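Local coordinates for TCP pilus virulence regulatory protein (Vibrio cholerae, PDB 4MLO) that activates transcription as an AraC-family regulator of virulence, probably by binding DNA through its helix-turn-helix region, and carries a bound fatty acid, at residues A[49-54]-A[112-117]; A[89-94]-A[150-155]; A[172-177]-A[204-209]; A[224-229]-A[253-258]; A[234-239]-A[246-251]. All coordinates share one frame; numbering follows the deposited sequence.

From the N terminus, contact 1 is the first to open: segment 49-54 meets segment 112-117 after 57 intervening residues and joins the two sheets of the cupin-like domain. Contact 2 opens inside that loop, at helix 88-93, and closes beyond it on helix 141-159, so the two cross; they also touch, through Leu115 on Val155 and Trp117 on Phe151. Contact 3 follows in series and ties helix 170-180 to helix 199-207. Contact 4 spans helices 213-230 and 248-259, and contact 5, between helices 236-242 and 248-259, is nested within its loop. The centres of contacts 4 and 5 lie about 9 Å apart, and Ser225 packs on Phe251 between them.

Contact 1: residues A[49-54]-A[112-117]; sequences VSYEIN and KDLLLW
Leu116 makes the tight part of this contact, dividing its two methyls between two residues of the facing strand. CD1 of Leu116 lies 3.9 Å from CG2 of Ile53, while its CD2 stands 4.1 Å from CD2 of the Tyr51 ring, which it approaches obliquely as the two side chains run past each other in opposite directions. The Tyr51 torsion (chi1 -46°) sets CG opposite the carbonyl carbon and carries the ring across the gap. Packing thins toward the start of strand 114-118, where CD2 of Leu114 is 4.3 Å from CE1 of Tyr51. Ile53 and Leu114 are buried, whereas Tyr51 and Leu116 keep part of their surface in solvent. The axes of 49-53 and 114-117 are 10.2 Å apart at 35°, a spacing for side-chain packing between sheets, as in a cupin-like barrel. Strands 49-53 and 114-118, each outermost in its sheet within this chain, pair through their backbones with strands 40-44 and 57-61 respectively, and helix 141-159 covers Leu115.

Contact 2: residues A[89-94]-A[150-155]; sequences SFIRSL and GFFSKV
Between these two segments the contact is apolar and centres on the Phe152 ring. CD1 of Leu94 comes in at the edge of the ring, near its plane, 3.8 Å from CE2 of Phe152 and 4.0 Å from CD2 of the same ring. CD1 of Ile91 reaches that same ring carbon, CE2 of Phe152, obliquely at 4.1 Å; both aliphatic chains cross the Phe152 side chain at about a right angle. Ile91 gets there by its second torsion (chi2 -63°), which swings CD1 toward helix 141-159 although CB does not point that way. Phe152 also meets the ring of Phe163 and packs on Met32 of strand 31-35. No polar bond links the two segments; within 89-94 the hydroxyl of Ser93 donates through OG to O of Phe90 at 2.7 Å, in the carbonyl plane and on a lone pair, and Lys154 forms a salt bridge with Asp123. With 88 Å² buried and carbon alone meeting carbon, the chemistry implies cohesion by dispersion and the exclusion of water, with little directional constraint.

Contact 3: residues A[172-177]-A[204-209]; sequences EKISCL and KELESR
Ile174 extends CG1 opposite its carbonyl carbon and then straightens at chi2 (168°), which carries CD1 out to the neighbouring helix, while the first torsion of Glu205 (chi1 -60°) sets its CG beside that methyl. CD1 of Ile174 accordingly rests 4.0 Å from CB of Glu205, with CG of Glu205 at 4.1 Å from the same methyl, the two side chains meeting at a slant. A looser touch joins CD1 of Ile174 to CD1 of Leu206 at 4.3 Å. Both helices belong to the run of helices from 170 to 271, with no strand among them; here helix 170-180 packs on helix 199-207, and Leu216 of helix 213-230 closes on both Ile174 and Leu206. A bend at chi2 (-50°) turns the Glu205 carboxylate back to its own segment: NH2 of Arg209 forms a salt bridge with OE1 of Glu205 at 3.0 Å, OE1 accepting through its anti lone pair, and bonds to O of Glu205 at 2.9 Å, an acceptor lying almost in the guanidinium plane. One nitrogen thus grips two oxygens of a single residue, which limits rotation of the guanidinium group. Within 204-209, O of Lys204 accepts from both N and OG of Ser208.

Contact 4: residues A[224-229]-A[253-258]; sequences YSISLM and TVFKST
The Phe255 ring is the flat group of this contact, and the hydroxyl of Ser225 lies at its edge, in the ring plane, with OG of Ser225 4.0 Å from CD2 of Phe255. The other two partners approach obliquely. CE of Met229 is the nearest, 3.5 Å from CE2 of Phe255, and CG1 of Ile226 stands 4.0 Å from that same ring carbon. Met229 arrives from the direction opposite to Phe255, its chain bent at chi3 (-91°) to bring the terminal methyl round to the ring. Phe255 in turn points its ring at helix 213-230 with CG trans to its backbone nitrogen (chi1 -167°). The hydroxyl of Ser225 is satisfied by O of Ile222, so its approach to the ring edge is packing alone. All four touching residues are buried, and the side chain of Ile226 is about 4 Å from the bound palmitoleic acid. The contact thus sets helix 248-259, part of the AraC-family helix-turn-helix region, beside the fatty-acid pocket. The axes of segments 224-229 and 253-258 approach to 12.5 Å and cross at -92°, while Tyr266 of helix 263-271 packs on Ile226 and Phe255, and Ile239 of helix 236-242 on Ser225 and Met229.

Contact 5: residues A[234-239]-A[246-251]; sequences FKIKQI and ASVSYF
The backbones come closest at Lys237 and Val248, whose CA atoms are 5.7 Å apart, where the first turns of helices 236-242 and 248-259 face each other. Val248 fills that narrow spot: its CG2 lies 3.5 Å from CG of Lys237, and the two side chains cross at about a right angle. The first torsion of Lys237 (chi1 -171°), with CG opposite the backbone N, lays CG against that methyl before the extended chain leads away. Deeper in, CG2 of Ile236 meets the edge of the Phe251 ring near its plane, 4.1 Å from CE2 of Phe251, and CG2 of Ile239 comes obliquely to within 4.0 Å of CZ of Phe251. Ser247 is the N-cap of helix 248-259, its OG accepting from N of Tyr250 at 3.2 Å and 161°. Two successive helices joined by residues 243-247 and packed at their first turns are consistent with the helix-turn-helix of the AraC family. Helices 213-230 and 263-271 flank the pair: Ser225 touches Phe251, and Pro263 packs on Ile236 and Phe251.

Contact 1: residues A[49-54]-A[112-117]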
# COMPACT_ATOMS: atom_id res chain seq x y z
N VAL A 49 -17.97 -2.56 -1.67
CA VAL A 49 -18.28 -3.26 -0.43
C VAL A 49 -17.84 -2.37 0.73
O VAL A 49 -16.87 -1.61 0.62
CB VAL A 49 -17.61 -4.65 -0.35
CG1 VAL A 49 -18.09 -5.53 -1.50
CG2 VAL A 49 -16.11 -4.53 -0.37
N SER A 50 -18.57 -2.46 1.83
CA SER A 50 -18.19 -1.81 3.06
C SER A 50 -17.99 -2.85 4.15
O SER A 50 -18.60 -3.92 4.12
CB SER A 50 -19.22 -0.77 3.51
OG SER A 50 -20.49 -1.36 3.65
N TYR A 51 -17.10 -2.54 5.08
CA TYR A 51 -16.80 -3.37 6.22
C TYR A 51 -16.85 -2.51 7.46
O TYR A 51 -16.30 -1.40 7.46
CB TYR A 51 -15.40 -4.00 6.15
CG TYR A 51 -15.02 -4.61 4.84
CD1 TYR A 51 -14.54 -3.82 3.80
CD2 TYR A 51 -15.10 -5.98 4.64
CE1 TYR A 51 -14.17 -4.38 2.58
CE2 TYR A 51 -14.73 -6.55 3.43
CZ TYR A 51 -14.26 -5.75 2.41
OH TYR A 51 -13.90 -6.31 1.21
N GLU A 52 -17.48 -3.00 8.51
CA GLU A 52 -17.22 -2.49 9.84
C GLU A 52 -16.04 -3.28 10.40
O GLU A 52 -16.05 -4.51 10.39
CB GLU A 52 -18.44 -2.62 10.75
CG GLU A 52 -19.54 -1.65 10.42
CD GLU A 52 -20.45 -1.37 11.61
OE1 GLU A 52 -21.30 -0.46 11.49
OE2 GLU A 52 -20.31 -2.05 12.65
N ILE A 53 -15.01 -2.56 10.84
CA ILE A 53 -13.81 -3.19 11.35
C ILE A 53 -13.62 -2.80 12.80
O ILE A 53 -14.08 -1.75 13.26
CB ILE A 53 -12.57 -2.81 10.51
CG1 ILE A 53 -12.37 -1.28 10.47
CG2 ILE A 53 -12.73 -3.32 9.10
CD1 ILE A 53 -11.01 -0.87 9.88
N ASN A 54 -12.94 -3.67 13.54
CA ASN A 54 -12.56 -3.43 14.91
C ASN A 54 -11.06 -3.63 15.06
O ASN A 54 -10.35 -3.79 14.05
CB ASN A 54 -13.34 -4.37 15.85
CG ASN A 54 -13.24 -5.83 15.43
OD1 ASN A 54 -12.15 -6.34 15.14
ND2 ASN A 54 -14.38 -6.50 15.36
N LYS A 112 -8.30 -9.47 -6.42
CA LYS A 112 -8.59 -8.72 -5.21
C LYS A 112 -7.34 -7.99 -4.71
O LYS A 112 -6.28 -8.61 -4.52
CB LYS A 112 -9.15 -9.63 -4.12
N ASP A 113 -7.48 -6.68 -4.48
CA ASP A 113 -6.39 -5.78 -4.07
C ASP A 113 -6.47 -5.35 -2.61
O ASP A 113 -5.51 -4.74 -2.10
CB ASP A 113 -6.40 -4.49 -4.91
CG ASP A 113 -5.99 -4.70 -6.34
OD1 ASP A 113 -6.48 -3.95 -7.21
OD2 ASP A 113 -5.18 -5.61 -6.61
N LEU A 114 -7.61 -5.56 -1.97
CA LEU A 114 -7.81 -5.13 -0.59
C LEU A 114 -8.47 -6.30 0.14
O LEU A 114 -9.57 -6.72 -0.23
CB LEU A 114 -8.67 -3.86 -0.52
CG LEU A 114 -8.90 -3.21 0.84
CD1 LEU A 114 -9.30 -1.75 0.64
CD2 LEU A 114 -9.96 -3.90 1.68
N LEU A 115 -7.78 -6.86 1.11
CA LEU A 115 -8.19 -8.10 1.76
C LEU A 115 -8.31 -7.85 3.26
O LEU A 115 -7.62 -7.01 3.82
CB LEU A 115 -7.22 -9.24 1.45
CG LEU A 115 -6.86 -9.48 -0.03
CD1 LEU A 115 -5.83 -10.59 -0.13
CD2 LEU A 115 -8.07 -9.85 -0.86
N LEU A 116 -9.29 -8.51 3.87
CA LEU A 116 -9.55 -8.45 5.31
C LEU A 116 -9.20 -9.78 5.97
O LEU A 116 -9.54 -10.85 5.45
CB LEU A 116 -11.02 -8.10 5.56
CG LEU A 116 -11.54 -8.06 7.01
CD1 LEU A 116 -11.36 -6.68 7.60
CD2 LEU A 116 -13.00 -8.49 7.07
N TRP A 117 -8.55 -9.71 7.13
CA TRP A 117 -8.40 -10.89 7.98
C TRP A 117 -8.80 -10.53 9.40
O TRP A 117 -8.26 -9.58 9.99
CB TRP A 117 -6.98 -11.44 7.94
CG TRP A 117 -6.87 -12.68 8.75
CD1 TRP A 117 -6.40 -12.79 10.03
CD2 TRP A 117 -7.25 -14.02 8.36
NE1 TRP A 117 -6.45 -14.09 10.44
CE2 TRP A 117 -6.98 -14.87 9.44
CE3 TRP A 117 -7.79 -14.57 7.18
CZ2 TRP A 117 -7.24 -16.24 9.40
CZ3 TRP A 117 -8.05 -15.94 7.14
CH2 TRP A 117 -7.77 -16.75 8.25

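Contact 2: residues A[89-94]-A[150-155]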
# COMPACT_ATOMS: atom_id res chain seq x y z
N SER A 89 12.68 -6.46 0.24
CA SER A 89 13.68 -7.45 0.66
C SER A 89 13.09 -8.50 1.61
O SER A 89 13.41 -9.68 1.51
CB SER A 89 14.90 -6.75 1.27
OG SER A 89 14.60 -6.08 2.49
N PHE A 90 12.18 -8.09 2.50
CA PHE A 90 11.53 -9.07 3.36
C PHE A 90 10.63 -9.98 2.55
O PHE A 90 10.64 -11.21 2.75
CB PHE A 90 10.74 -8.39 4.49
CG PHE A 90 10.04 -9.39 5.39
CD1 PHE A 90 8.72 -9.76 5.16
CD2 PHE A 90 10.72 -10.01 6.45
CE1 PHE A 90 8.08 -10.70 5.97
CE2 PHE A 90 10.09 -10.94 7.25
CZ PHE A 90 8.76 -11.30 7.02
N ILE A 91 9.85 -9.42 1.61
CA ILE A 91 8.99 -10.24 0.77
C ILE A 91 9.83 -11.25 -0.01
O ILE A 91 9.47 -12.43 -0.09
CB ILE A 91 8.16 -9.34 -0.17
CG1 ILE A 91 7.25 -8.42 0.64
CG2 ILE A 91 7.35 -10.16 -1.14
CD1 ILE A 91 6.18 -9.12 1.50
N ARG A 92 10.95 -10.82 -0.57
CA ARG A 92 11.79 -11.75 -1.32
C ARG A 92 12.27 -12.89 -0.43
O ARG A 92 12.38 -14.04 -0.89
CB ARG A 92 12.98 -11.01 -1.94
N SER A 93 12.51 -12.63 0.86
CA SER A 93 12.96 -13.68 1.76
C SER A 93 11.86 -14.69 2.06
O SER A 93 12.15 -15.76 2.63
CB SER A 93 13.49 -13.06 3.06
OG SER A 93 12.45 -12.83 4.00
N LEU A 94 10.61 -14.40 1.69
CA LEU A 94 9.51 -15.34 1.85
C LEU A 94 9.42 -16.33 0.69
O LEU A 94 8.62 -17.27 0.78
CB LEU A 94 8.18 -14.60 2.00
CG LEU A 94 8.08 -13.60 3.14
CD1 LEU A 94 6.68 -12.97 3.19
CD2 LEU A 94 8.41 -14.26 4.48
N GLY A 150 2.86 -17.69 6.71
CA GLY A 150 1.64 -18.38 7.10
C GLY A 150 0.43 -17.45 7.12
O GLY A 150 -0.68 -17.84 6.75
N PHE A 151 0.64 -16.20 7.53
CA PHE A 151 -0.45 -15.22 7.56
C PHE A 151 -0.96 -14.93 6.15
O PHE A 151 -2.16 -15.01 5.87
CB PHE A 151 0.04 -13.93 8.23
CG PHE A 151 -1.08 -12.98 8.62
CD1 PHE A 151 -1.62 -13.03 9.88
CD2 PHE A 151 -1.60 -12.09 7.72
CE1 PHE A 151 -2.65 -12.17 10.23
CE2 PHE A 151 -2.62 -11.25 8.07
CZ PHE A 151 -3.14 -11.29 9.32
N PHE A 152 -0.05 -14.62 5.23
CA PHE A 152 -0.44 -14.38 3.85
C PHE A 152 -1.06 -15.62 3.24
O PHE A 152 -2.03 -15.53 2.48
CB PHE A 152 0.77 -13.94 3.02
CG PHE A 152 1.40 -12.64 3.47
CD1 PHE A 152 0.66 -11.67 4.10
CD2 PHE A 152 2.75 -12.40 3.23
CE1 PHE A 152 1.24 -10.48 4.51
CE2 PHE A 152 3.33 -11.19 3.64
CZ PHE A 152 2.57 -10.24 4.26
N SER A 153 -0.52 -16.81 3.55
CA SER A 153 -1.10 -18.04 3.03
C SER A 153 -2.58 -18.20 3.43
O SER A 153 -3.40 -18.60 2.60
CB SER A 153 -0.29 -19.25 3.50
OG SER A 153 0.93 -19.27 2.79
N LYS A 154 -2.92 -17.98 4.70
CA LYS A 154 -4.31 -18.20 5.08
C LYS A 154 -5.22 -17.10 4.54
O LYS A 154 -6.37 -17.39 4.20
CB LYS A 154 -4.45 -18.36 6.60
CG LYS A 154 -3.98 -17.22 7.47
CD LYS A 154 -3.92 -17.69 8.92
CE LYS A 154 -3.54 -16.57 9.87
NZ LYS A 154 -3.39 -17.05 11.28
N VAL A 155 -4.72 -15.87 4.39
CA VAL A 155 -5.49 -14.83 3.70
C VAL A 155 -5.73 -15.22 2.24
O VAL A 155 -6.84 -15.06 1.71
CB VAL A 155 -4.80 -13.46 3.80
CG1 VAL A 155 -5.55 -12.40 3.01
CG2 VAL A 155 -4.67 -13.07 5.24

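Contact 3: residues A[172-177]-A[204-209]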
# COMPACT_ATOMS: atom_id res chain seq x y z
N GLU A 172 4.27 -4.80 -12.22
CA GLU A 172 5.52 -4.59 -11.49
C GLU A 172 6.62 -4.12 -12.44
O GLU A 172 7.42 -3.25 -12.09
CB GLU A 172 5.90 -5.88 -10.76
CG GLU A 172 7.34 -5.91 -10.26
CD GLU A 172 7.63 -4.95 -9.14
OE1 GLU A 172 6.68 -4.43 -8.50
OE2 GLU A 172 8.84 -4.72 -8.90
N LYS A 173 6.65 -4.65 -13.67
CA LYS A 173 7.64 -4.17 -14.63
C LYS A 173 7.45 -2.69 -14.94
O LYS A 173 8.42 -1.93 -14.99
CB LYS A 173 7.59 -5.00 -15.91
CG LYS A 173 8.14 -6.40 -15.79
CD LYS A 173 8.11 -7.08 -17.15
CE LYS A 173 8.39 -8.57 -17.05
NZ LYS A 173 9.70 -8.82 -16.39
N ILE A 174 6.21 -2.28 -15.18
CA ILE A 174 5.93 -0.87 -15.46
C ILE A 174 6.30 0.00 -14.27
O ILE A 174 7.00 1.00 -14.40
CB ILE A 174 4.45 -0.69 -15.83
CG1 ILE A 174 4.09 -1.43 -17.15
CG2 ILE A 174 4.08 0.80 -15.87
CD1 ILE A 174 2.60 -1.50 -17.36
N SER A 175 5.78 -0.35 -13.09
CA SER A 175 6.02 0.44 -11.89
C SER A 175 7.50 0.53 -11.55
O SER A 175 8.00 1.59 -11.17
CB SER A 175 5.23 -0.15 -10.72
OG SER A 175 3.86 -0.28 -11.07
N CYS A 176 8.22 -0.60 -11.65
CA CYS A 176 9.64 -0.62 -11.34
C CYS A 176 10.42 0.30 -12.27
O CYS A 176 11.34 1.01 -11.85
CB CYS A 176 10.15 -2.04 -11.47
SG CYS A 176 11.81 -2.29 -10.92
N LEU A 177 10.06 0.28 -13.54
CA LEU A 177 10.69 1.15 -14.50
C LEU A 177 10.47 2.62 -14.15
O LEU A 177 11.42 3.40 -14.09
CB LEU A 177 10.15 0.82 -15.89
CG LEU A 177 10.56 1.74 -17.02
CD1 LEU A 177 12.07 1.56 -17.30
CD2 LEU A 177 9.74 1.45 -18.28
N LYS A 204 -3.67 -3.29 -20.58
CA LYS A 204 -4.63 -3.90 -19.67
C LYS A 204 -4.23 -3.65 -18.22
O LYS A 204 -5.09 -3.62 -17.33
CB LYS A 204 -4.78 -5.39 -19.95
CG LYS A 204 -3.70 -6.29 -19.46
CD LYS A 204 -4.14 -7.76 -19.63
CE LYS A 204 -2.95 -8.68 -19.75
NZ LYS A 204 -2.19 -8.41 -21.01
N GLU A 205 -2.94 -3.44 -17.95
CA GLU A 205 -2.52 -3.17 -16.57
C GLU A 205 -3.12 -1.88 -16.05
O GLU A 205 -3.50 -1.79 -14.88
CB GLU A 205 -1.00 -3.10 -16.49
CG GLU A 205 -0.26 -4.38 -16.92
CD GLU A 205 -0.77 -5.63 -16.28
OE1 GLU A 205 -1.23 -5.56 -15.11
OE2 GLU A 205 -0.74 -6.70 -16.95
N LEU A 206 -3.22 -0.88 -16.91
CA LEU A 206 -3.83 0.39 -16.51
C LEU A 206 -5.34 0.32 -16.55
O LEU A 206 -6.03 0.80 -15.63
CB LEU A 206 -3.33 1.51 -17.43
CG LEU A 206 -1.93 2.05 -17.06
CD1 LEU A 206 -0.82 1.06 -17.40
CD2 LEU A 206 -1.63 3.36 -17.72
N GLU A 207 -5.88 -0.27 -17.62
CA GLU A 207 -7.33 -0.37 -17.80
C GLU A 207 -7.98 -1.08 -16.63
O GLU A 207 -9.03 -0.63 -16.13
CB GLU A 207 -7.65 -1.12 -19.08
CG GLU A 207 -7.42 -0.30 -20.34
CD GLU A 207 -7.60 -1.10 -21.63
OE1 GLU A 207 -7.78 -2.34 -21.56
OE2 GLU A 207 -7.53 -0.46 -22.70
N SER A 208 -7.39 -2.18 -16.17
CA SER A 208 -7.97 -2.99 -15.10
C SER A 208 -7.88 -2.28 -13.76
O SER A 208 -8.64 -2.60 -12.84
CB SER A 208 -7.26 -4.34 -15.01
OG SER A 208 -5.93 -4.20 -14.51
N ARG A 209 -7.00 -1.29 -13.65
CA ARG A 209 -6.84 -0.48 -12.45
C ARG A 209 -7.54 0.87 -12.56
O ARG A 209 -7.45 1.69 -11.64
CB ARG A 209 -5.36 -0.31 -12.16
CG ARG A 209 -4.69 -1.61 -11.71
CD ARG A 209 -3.19 -1.50 -11.51
NE ARG A 209 -2.62 -2.74 -10.97
CZ ARG A 209 -2.32 -3.81 -11.70
NH1 ARG A 209 -1.80 -4.90 -11.14
NH2 ARG A 209 -2.52 -3.79 -13.01

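Contact 4: residues A[224-229]-A[253-258]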
# COMPACT_ATOMS: atom_id res chain seq x y z
N TYR A 224 5.91 8.35 -3.98
CA TYR A 224 7.29 8.74 -3.78
C TYR A 224 7.40 9.93 -2.82
O TYR A 224 8.23 9.93 -1.89
CB TYR A 224 7.93 9.02 -5.15
CG TYR A 224 9.42 9.23 -5.18
CD1 TYR A 224 9.96 10.46 -4.97
CD2 TYR A 224 10.27 8.19 -5.55
CE1 TYR A 224 11.34 10.67 -5.03
CE2 TYR A 224 11.66 8.40 -5.60
CZ TYR A 224 12.17 9.65 -5.32
OH TYR A 224 13.54 9.92 -5.37
N SER A 225 6.54 10.94 -3.00
CA SER A 225 6.59 12.11 -2.10
C SER A 225 6.26 11.71 -0.66
O SER A 225 6.81 12.29 0.29
CB SER A 225 5.62 13.19 -2.60
OG SER A 225 4.24 12.95 -2.32
N ILE A 226 5.33 10.79 -0.49
CA ILE A 226 4.97 10.30 0.84
C ILE A 226 6.17 9.62 1.46
O ILE A 226 6.54 9.89 2.61
CB ILE A 226 3.73 9.38 0.75
CG1 ILE A 226 2.50 10.24 0.51
CG2 ILE A 226 3.54 8.61 2.02
CD1 ILE A 226 1.32 9.45 0.05
N SER A 227 6.85 8.77 0.68
CA SER A 227 8.09 8.15 1.16
C SER A 227 9.12 9.18 1.59
O SER A 227 9.77 9.00 2.62
CB SER A 227 8.67 7.24 0.08
OG SER A 227 7.84 6.12 -0.12
N LEU A 228 9.29 10.26 0.81
CA LEU A 228 10.24 11.30 1.20
C LEU A 228 9.83 11.97 2.50
O LEU A 228 10.68 12.24 3.37
CB LEU A 228 10.37 12.36 0.13
CG LEU A 228 11.00 12.02 -1.19
CD1 LEU A 228 10.77 13.18 -2.09
CD2 LEU A 228 12.49 11.79 -1.00
N MET A 229 8.55 12.26 2.65
CA MET A 229 8.12 12.88 3.90
C MET A 229 8.31 11.94 5.08
O MET A 229 8.62 12.39 6.19
CB MET A 229 6.66 13.32 3.77
CG MET A 229 6.56 14.49 2.80
SD MET A 229 4.91 15.22 2.66
CE MET A 229 4.21 14.27 1.31
N THR A 253 -1.96 20.03 -6.06
CA THR A 253 -3.26 19.69 -6.62
C THR A 253 -3.47 18.17 -6.70
O THR A 253 -4.51 17.62 -6.28
CB THR A 253 -3.39 20.32 -8.01
OG1 THR A 253 -3.29 21.75 -7.93
CG2 THR A 253 -4.74 20.01 -8.57
N VAL A 254 -2.48 17.45 -7.22
CA VAL A 254 -2.57 15.99 -7.27
C VAL A 254 -2.59 15.38 -5.86
O VAL A 254 -3.30 14.40 -5.62
CB VAL A 254 -1.41 15.43 -8.12
CG1 VAL A 254 -1.47 13.91 -8.14
CG2 VAL A 254 -1.48 16.01 -9.53
N PHE A 255 -1.79 15.92 -4.91
CA PHE A 255 -1.75 15.38 -3.55
C PHE A 255 -3.12 15.52 -2.89
O PHE A 255 -3.63 14.57 -2.30
CB PHE A 255 -0.65 16.08 -2.76
CG PHE A 255 -0.30 15.40 -1.46
CD1 PHE A 255 -1.08 15.60 -0.34
CD2 PHE A 255 0.74 14.52 -1.37
CE1 PHE A 255 -0.79 14.98 0.84
CE2 PHE A 255 1.04 13.88 -0.17
CZ PHE A 255 0.25 14.11 0.94
N LYS A 256 -3.72 16.71 -3.04
CA LYS A 256 -5.05 16.97 -2.50
C LYS A 256 -6.10 16.02 -3.08
O LYS A 256 -6.97 15.54 -2.36
CB LYS A 256 -5.43 18.43 -2.77
CG LYS A 256 -4.73 19.41 -1.89
CD LYS A 256 -4.88 20.84 -2.43
CE LYS A 256 -4.16 21.82 -1.55
NZ LYS A 256 -4.44 23.23 -1.98
N SER A 257 -6.05 15.77 -4.40
CA SER A 257 -6.99 14.85 -5.04
C SER A 257 -6.82 13.42 -4.51
O SER A 257 -7.80 12.69 -4.33
CB SER A 257 -6.77 14.90 -6.55
OG SER A 257 -7.52 13.92 -7.27
N THR A 258 -5.56 13.01 -4.26
CA THR A 258 -5.24 11.64 -3.89
C THR A 258 -5.51 11.36 -2.41
O THR A 258 -6.08 10.31 -2.06
CB THR A 258 -3.77 11.37 -4.24
OG1 THR A 258 -3.56 11.62 -5.64
CG2 THR A 258 -3.38 9.93 -3.91

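Contact 5: residues A[234-239]-A[246-251]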
# COMPACT_ATOMS: atom_id res chain seq x y z
N PHE A 234 10.83 17.95 4.79
CA PHE A 234 9.73 18.86 5.08
C PHE A 234 9.61 20.05 4.14
O PHE A 234 8.59 20.76 4.18
CB PHE A 234 9.87 19.39 6.52
CG PHE A 234 11.13 20.17 6.75
CD1 PHE A 234 12.28 19.53 7.25
CD2 PHE A 234 11.20 21.51 6.46
CE1 PHE A 234 13.43 20.23 7.46
CE2 PHE A 234 12.38 22.24 6.65
CZ PHE A 234 13.49 21.60 7.15
N LYS A 235 10.58 20.30 3.26
CA LYS A 235 10.55 21.46 2.39
C LYS A 235 9.64 21.13 1.21
O LYS A 235 9.99 20.32 0.34
CB LYS A 235 11.96 21.83 1.93
CG LYS A 235 12.88 22.27 3.06
CD LYS A 235 14.31 22.57 2.55
CE LYS A 235 15.26 22.91 3.70
NZ LYS A 235 16.68 22.87 3.29
N ILE A 236 8.44 21.71 1.22
CA ILE A 236 7.42 21.28 0.26
C ILE A 236 7.90 21.46 -1.16
O ILE A 236 7.61 20.63 -2.03
CB ILE A 236 6.11 22.06 0.49
CG1 ILE A 236 5.47 21.73 1.85
CG2 ILE A 236 5.13 21.74 -0.61
CD1 ILE A 236 5.03 20.31 2.02
N LYS A 237 8.58 22.57 -1.44
CA LYS A 237 9.03 22.81 -2.81
C LYS A 237 10.05 21.76 -3.23
O LYS A 237 9.95 21.18 -4.32
CB LYS A 237 9.58 24.23 -2.94
CG LYS A 237 9.88 24.66 -4.40
CD LYS A 237 10.47 26.06 -4.41
CE LYS A 237 10.70 26.56 -5.81
NZ LYS A 237 11.23 27.95 -5.81
N GLN A 238 11.01 21.47 -2.37
CA GLN A 238 11.97 20.43 -2.71
C GLN A 238 11.30 19.07 -2.93
O GLN A 238 11.66 18.32 -3.84
CB GLN A 238 13.03 20.33 -1.62
CG GLN A 238 14.13 19.34 -1.93
CD GLN A 238 15.35 19.56 -1.07
OE1 GLN A 238 16.44 19.85 -1.57
NE2 GLN A 238 15.17 19.45 0.23
N ILE A 239 10.31 18.74 -2.09
CA ILE A 239 9.62 17.46 -2.22
C ILE A 239 8.94 17.39 -3.59
O ILE A 239 9.00 16.37 -4.28
CB ILE A 239 8.61 17.30 -1.07
CG1 ILE A 239 9.35 17.14 0.26
CG2 ILE A 239 7.64 16.13 -1.29
CD1 ILE A 239 8.47 17.41 1.51
N ALA A 246 5.93 19.03 -12.07
CA ALA A 246 6.38 20.16 -12.88
C ALA A 246 6.52 21.41 -12.05
O ALA A 246 7.32 22.29 -12.38
CB ALA A 246 5.38 20.41 -14.02
N SER A 247 5.78 21.49 -10.94
CA SER A 247 5.74 22.67 -10.09
C SER A 247 5.12 22.25 -8.76
O SER A 247 4.54 21.17 -8.64
CB SER A 247 4.91 23.80 -10.68
OG SER A 247 3.57 23.37 -10.77
N VAL A 248 5.26 23.15 -7.76
CA VAL A 248 4.62 22.96 -6.45
C VAL A 248 3.11 22.95 -6.57
O VAL A 248 2.42 22.16 -5.91
CB VAL A 248 5.09 24.05 -5.48
CG1 VAL A 248 4.25 24.00 -4.19
CG2 VAL A 248 6.54 23.84 -5.19
N SER A 249 2.56 23.80 -7.42
CA SER A 249 1.11 23.86 -7.56
C SER A 249 0.57 22.56 -8.12
O SER A 249 -0.47 22.07 -7.69
CB SER A 249 0.72 25.05 -8.44
OG SER A 249 1.01 26.27 -7.78
N TYR A 250 1.27 21.97 -9.08
CA TYR A 250 0.83 20.70 -9.65
C TYR A 250 0.87 19.60 -8.61
O TYR A 250 -0.10 18.86 -8.43
CB TYR A 250 1.74 20.37 -10.84
CG TYR A 250 1.22 19.30 -11.76
CD1 TYR A 250 0.87 19.60 -13.08
CD2 TYR A 250 1.11 17.99 -11.36
CE1 TYR A 250 0.39 18.61 -13.93
CE2 TYR A 250 0.62 17.00 -12.21
CZ TYR A 250 0.27 17.32 -13.47
OH TYR A 250 -0.22 16.33 -14.29
N PHE A 251 1.99 19.49 -7.90
CA PHE A 251 2.13 18.57 -6.79
C PHE A 251 0.99 18.72 -5.79
O PHE A 251 0.33 17.74 -5.44
CB PHE A 251 3.46 18.80 -6.09
CG PHE A 251 3.57 18.12 -4.75
CD1 PHE A 251 3.47 16.75 -4.64
CD2 PHE A 251 3.81 18.86 -3.57
CE1 PHE A 251 3.63 16.12 -3.40
CE2 PHE A 251 3.96 18.22 -2.40
CZ PHE A 251 3.87 16.86 -2.30